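Local coordinates for protein Ydr267cp (Saccharomyces cerevisiae, PDB 2HES) that acts as an essential component of the cytosolic iron-sulfur protein assembly machinery, needed for the maturation of iron-sulfur proteins outside the mitochondria, at residues T176-K181 against V190-G195; V225-G230 against V240-L245. All coordinates share one frame; numbering follows the deposited sequence.

Contact 1: T176-K181 against V190-G195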
# COMPACT_ATOMS: atom_id res chain seq x y z
N THR A 176 5.28 15.18 0.96
CA THR A 176 6.12 14.52 1.98
C THR A 176 5.66 13.10 2.32
O THR A 176 4.54 12.68 2.00
CB THR A 176 6.22 15.32 3.29
OG1 THR A 176 4.97 15.22 4.02
CG2 THR A 176 6.55 16.79 2.99
N VAL A 177 6.62 12.33 2.82
CA VAL A 177 6.33 11.12 3.59
C VAL A 177 6.61 11.48 5.07
O VAL A 177 7.62 12.12 5.37
CB VAL A 177 7.22 9.94 3.16
CG1 VAL A 177 7.02 8.74 4.12
CG2 VAL A 177 6.94 9.54 1.71
N ARG A 178 5.72 11.07 5.99
CA ARG A 178 5.97 11.23 7.41
C ARG A 178 6.11 9.86 8.04
O ARG A 178 5.43 8.91 7.65
CB ARG A 178 4.87 12.04 8.12
CG ARG A 178 5.05 13.54 7.83
CD ARG A 178 4.03 14.36 8.59
NE ARG A 178 4.22 15.76 8.27
CZ ARG A 178 4.78 16.67 9.03
NH1 ARG A 178 5.23 16.38 10.25
NH2 ARG A 178 4.90 17.91 8.53
N ILE A 179 7.00 9.79 9.02
CA ILE A 179 7.24 8.54 9.77
C ILE A 179 6.69 8.76 11.14
O ILE A 179 6.97 9.81 11.77
CB ILE A 179 8.80 8.21 9.83
CG1 ILE A 179 9.47 8.16 8.46
CG2 ILE A 179 9.02 6.88 10.63
CD1 ILE A 179 8.85 7.13 7.52
N TRP A 180 5.95 7.78 11.66
CA TRP A 180 5.29 7.92 12.93
C TRP A 180 5.68 6.74 13.81
O TRP A 180 5.79 5.60 13.31
CB TRP A 180 3.78 7.84 12.73
CG TRP A 180 3.29 8.80 11.69
CD1 TRP A 180 3.19 8.52 10.36
CD2 TRP A 180 2.73 10.11 11.89
NE1 TRP A 180 2.64 9.62 9.70
CE2 TRP A 180 2.36 10.60 10.61
CE3 TRP A 180 2.54 10.94 13.03
CZ2 TRP A 180 1.79 11.89 10.42
CZ3 TRP A 180 2.02 12.23 12.84
CH2 TRP A 180 1.63 12.68 11.52
N LYS A 181 5.87 7.02 15.09
CA LYS A 181 6.36 6.01 16.04
C LYS A 181 5.68 6.29 17.37
O LYS A 181 5.35 7.43 17.62
CB LYS A 181 7.85 6.27 16.23
CG LYS A 181 8.50 5.40 17.24
CD LYS A 181 9.99 5.58 17.13
CE LYS A 181 10.68 4.65 18.13
NZ LYS A 181 12.11 4.43 17.84
N VAL A 190 8.05 11.40 13.79
CA VAL A 190 9.48 11.44 14.14
C VAL A 190 10.37 11.80 12.95
O VAL A 190 11.59 12.05 13.11
CB VAL A 190 9.95 10.12 14.81
CG1 VAL A 190 9.20 9.97 16.15
CG2 VAL A 190 9.75 8.95 13.90
N ALA A 191 9.76 11.90 11.78
CA ALA A 191 10.51 12.44 10.61
C ALA A 191 9.62 12.89 9.49
O ALA A 191 8.57 12.33 9.27
CB ALA A 191 11.50 11.38 10.11
N VAL A 192 10.04 13.92 8.78
CA VAL A 192 9.36 14.39 7.60
C VAL A 192 10.41 14.22 6.48
O VAL A 192 11.53 14.78 6.58
CB VAL A 192 8.96 15.87 7.71
CG1 VAL A 192 8.21 16.28 6.45
CG2 VAL A 192 8.17 16.16 9.00
N LEU A 193 10.08 13.40 5.50
CA LEU A 193 10.92 13.10 4.34
C LEU A 193 10.58 14.09 3.22
O LEU A 193 9.59 13.91 2.50
CB LEU A 193 10.72 11.66 3.86
CG LEU A 193 11.07 10.55 4.87
CD1 LEU A 193 10.95 9.15 4.36
CD2 LEU A 193 12.41 10.74 5.31
N ASN A 194 11.42 15.13 3.11
CA ASN A 194 11.24 16.26 2.21
C ASN A 194 12.14 16.02 1.01
O ASN A 194 13.34 15.73 1.18
CB ASN A 194 11.74 17.52 2.89
CG ASN A 194 10.83 18.00 3.96
OD1 ASN A 194 9.61 18.05 3.78
ND2 ASN A 194 11.41 18.41 5.09
N GLY A 195 11.56 16.11 -0.18
CA GLY A 195 12.36 16.04 -1.39
C GLY A 195 11.55 15.87 -2.67
O GLY A 195 11.92 16.40 -3.75
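V177 and L193 lie side by side on the buried face of this antiparallel strand pair, CB to CB at 4.0 Å, and I179 follows on the same face with its CG1 against the CB of A191. Strand 213-218 of the next blade packs here too, L214 touching both V177 and L193. Three good backbone bonds and two weak ones join the strands: L193 N gives a nearly straight bond to V177 O (2.8 Å, 171°), and I179 N reaches A191 O at 3.0 Å. At the V190 end a classic beta bulge sets two residues opposite I179, whose carbonyl oxygen takes V190 N at 2.8 Å and, weakly, A191 N; V177 N to L193 O is the other weak bond.

The face carrying R178 and V192 is looser and partly exposed, with E151 and H152 beside R178. The extended arginine chain (chi3 -179°) gives the reach, and chi4 of -104° turns the guanidinium so that V192 CG2 sits over one face, 3.2 Å from R178 NH1. V192 CG1 packs on T176 CB at 3.9 Å, while T176 OG1 turns to D174. A methyl on the flat of the cation leaves the N-H groups at its edge directed to polar neighbours.

Contact 2: V225-G230 against V240-L245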
# COMPACT_ATOMS: atom_id res chain seq x y z
N VAL A 225 14.71 6.39 -2.66
CA VAL A 225 15.00 5.45 -1.59
C VAL A 225 15.57 6.32 -0.47
O VAL A 225 16.50 7.10 -0.68
CB VAL A 225 15.99 4.40 -2.04
CG1 VAL A 225 16.44 3.53 -0.90
CG2 VAL A 225 15.38 3.54 -3.14
N TRP A 226 14.95 6.19 0.69
CA TRP A 226 15.29 6.99 1.85
C TRP A 226 15.94 6.06 2.85
O TRP A 226 15.49 4.91 3.03
CB TRP A 226 13.99 7.52 2.46
CG TRP A 226 13.13 8.31 1.53
CD1 TRP A 226 12.10 7.82 0.71
CD2 TRP A 226 13.12 9.74 1.38
NE1 TRP A 226 11.52 8.89 0.03
CE2 TRP A 226 12.10 10.06 0.46
CE3 TRP A 226 13.88 10.79 1.95
CZ2 TRP A 226 11.84 11.40 0.06
CZ3 TRP A 226 13.61 12.14 1.53
CH2 TRP A 226 12.60 12.41 0.61
N LYS A 227 16.88 6.60 3.61
CA LYS A 227 17.64 5.81 4.57
C LYS A 227 17.64 6.47 5.94
O LYS A 227 17.94 7.65 6.06
CB LYS A 227 19.08 5.78 4.11
CG LYS A 227 20.05 5.14 5.16
CD LYS A 227 21.50 5.12 4.56
CE LYS A 227 21.72 4.22 3.42
NZ LYS A 227 23.15 4.70 3.05
N TYR A 228 17.32 5.68 6.96
CA TYR A 228 17.41 6.16 8.34
C TYR A 228 18.89 6.32 8.78
O TYR A 228 19.71 5.45 8.49
CB TYR A 228 16.71 5.14 9.22
CG TYR A 228 16.90 5.27 10.69
CD1 TYR A 228 16.31 6.30 11.39
CD2 TYR A 228 17.60 4.29 11.42
CE1 TYR A 228 16.43 6.40 12.77
CE2 TYR A 228 17.68 4.37 12.82
CZ TYR A 228 17.11 5.44 13.47
OH TYR A 228 17.23 5.56 14.84
N MET A 229 19.19 7.43 9.47
CA MET A 229 20.56 7.81 9.80
C MET A 229 20.70 8.02 11.31
O MET A 229 21.66 8.64 11.76
CB MET A 229 20.96 9.09 9.02
CG MET A 229 20.99 8.97 7.49
SD MET A 229 22.31 7.91 6.95
CE MET A 229 23.74 8.94 7.28
N GLY A 230 19.77 7.46 12.09
CA GLY A 230 19.81 7.41 13.55
C GLY A 230 18.93 8.48 14.17
O GLY A 230 18.43 9.38 13.48
N VAL A 240 17.64 10.58 5.22
CA VAL A 240 18.03 11.29 3.96
C VAL A 240 17.58 10.47 2.77
O VAL A 240 17.37 9.30 2.91
CB VAL A 240 19.56 11.55 3.84
CG1 VAL A 240 20.00 12.49 4.98
CG2 VAL A 240 20.38 10.19 3.72
N CYS A 241 17.40 11.11 1.60
CA CYS A 241 17.13 10.37 0.38
C CYS A 241 18.49 9.91 -0.13
O CYS A 241 19.37 10.77 -0.42
CB CYS A 241 16.47 11.29 -0.65
SG CYS A 241 16.31 10.41 -2.18
N GLU A 242 18.72 8.61 -0.14
CA GLU A 242 20.02 8.11 -0.58
C GLU A 242 20.15 7.86 -2.06
O GLU A 242 21.24 7.82 -2.57
CB GLU A 242 20.31 6.83 0.17
CG GLU A 242 19.72 5.65 -0.41
CD GLU A 242 20.43 4.39 0.09
OE1 GLU A 242 21.65 4.23 0.03
OE2 GLU A 242 19.73 3.58 0.63
N ALA A 243 19.02 7.70 -2.77
CA ALA A 243 19.09 7.42 -4.21
C ALA A 243 17.80 7.82 -4.86
O ALA A 243 16.77 7.73 -4.21
CB ALA A 243 19.26 5.95 -4.42
N ILE A 244 17.88 8.18 -6.14
CA ILE A 244 16.69 8.23 -7.01
C ILE A 244 16.88 7.10 -8.04
O ILE A 244 17.96 7.00 -8.69
CB ILE A 244 16.50 9.64 -7.66
CG1 ILE A 244 16.14 10.69 -6.58
CG2 ILE A 244 15.35 9.60 -8.64
CD1 ILE A 244 16.20 12.16 -7.07
N LEU A 245 15.87 6.23 -8.20
CA LEU A 245 16.04 5.08 -9.10
C LEU A 245 16.17 5.53 -10.56
O LEU A 245 15.71 6.62 -10.91
CB LEU A 245 14.90 4.06 -8.96
CG LEU A 245 14.64 3.56 -7.53
CD1 LEU A 245 13.61 2.44 -7.55
CD2 LEU A 245 15.91 3.08 -6.92
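With CG held between its backbone N and carbonyl carbon (chi1 84°), E242 lies alongside V225, and its extended chain carries the carboxylate over to K227. The lysine starts with CG opposite its own N (chi1 171°) and bends at chi3, crossing the glutamate at about a right angle; K227 NZ to E242 OE1 is a long, weak salt bridge of 3.4 Å. E242 OE2 forms a salt bridge with R213, while also lying 3.6 Å from V225 CG1. Shortening this glutamate to an alanine removes the carboxylate and would probably leave K227 and R213 without this acidic mate and V225 without the packing of the glutamate chain.

These are the third and the outermost strands of a four-stranded WD40 propeller blade, interrupted by a classic beta bulge: E242 and A243 both face V225, whose O accepts E242 N at 2.7 Å and A243 N only weakly. V225 N answers to A243 O (2.9 Å), and past the bulge K227 N reaches V240 O at 2.8 Å. On the W226 side, C241 lays its CB over one face of the indole, 4.0 Å from the six-membered ring centroid, with SG farther above that face; W226 NE1 is hydrogen-bonded to S216 OG. V225 CG2 meets L245 CD2 at 3.8 Å, where W283 of the next blade packs against both side chains.

Coming from the N terminus, the chain passes through the earlier blades before it runs out along strand 177-183 and turns back along 186-193, so contact 1 closes a short hairpin with eight residues between its segments. The chain then crosses to the next blade, builds strands 200-205 and 213-218, and makes a second hairpin, closed by contact 2 across nine residues. The two loops follow in series and neither nests nor crosses. Each joins the third strand of its blade to the outermost one, and the blades are neighbours: the contact centres lie about 12 Å apart, with W226 CG 3.7 Å from L193 CD1 and W226 CH2 3.5 Å from N194 O.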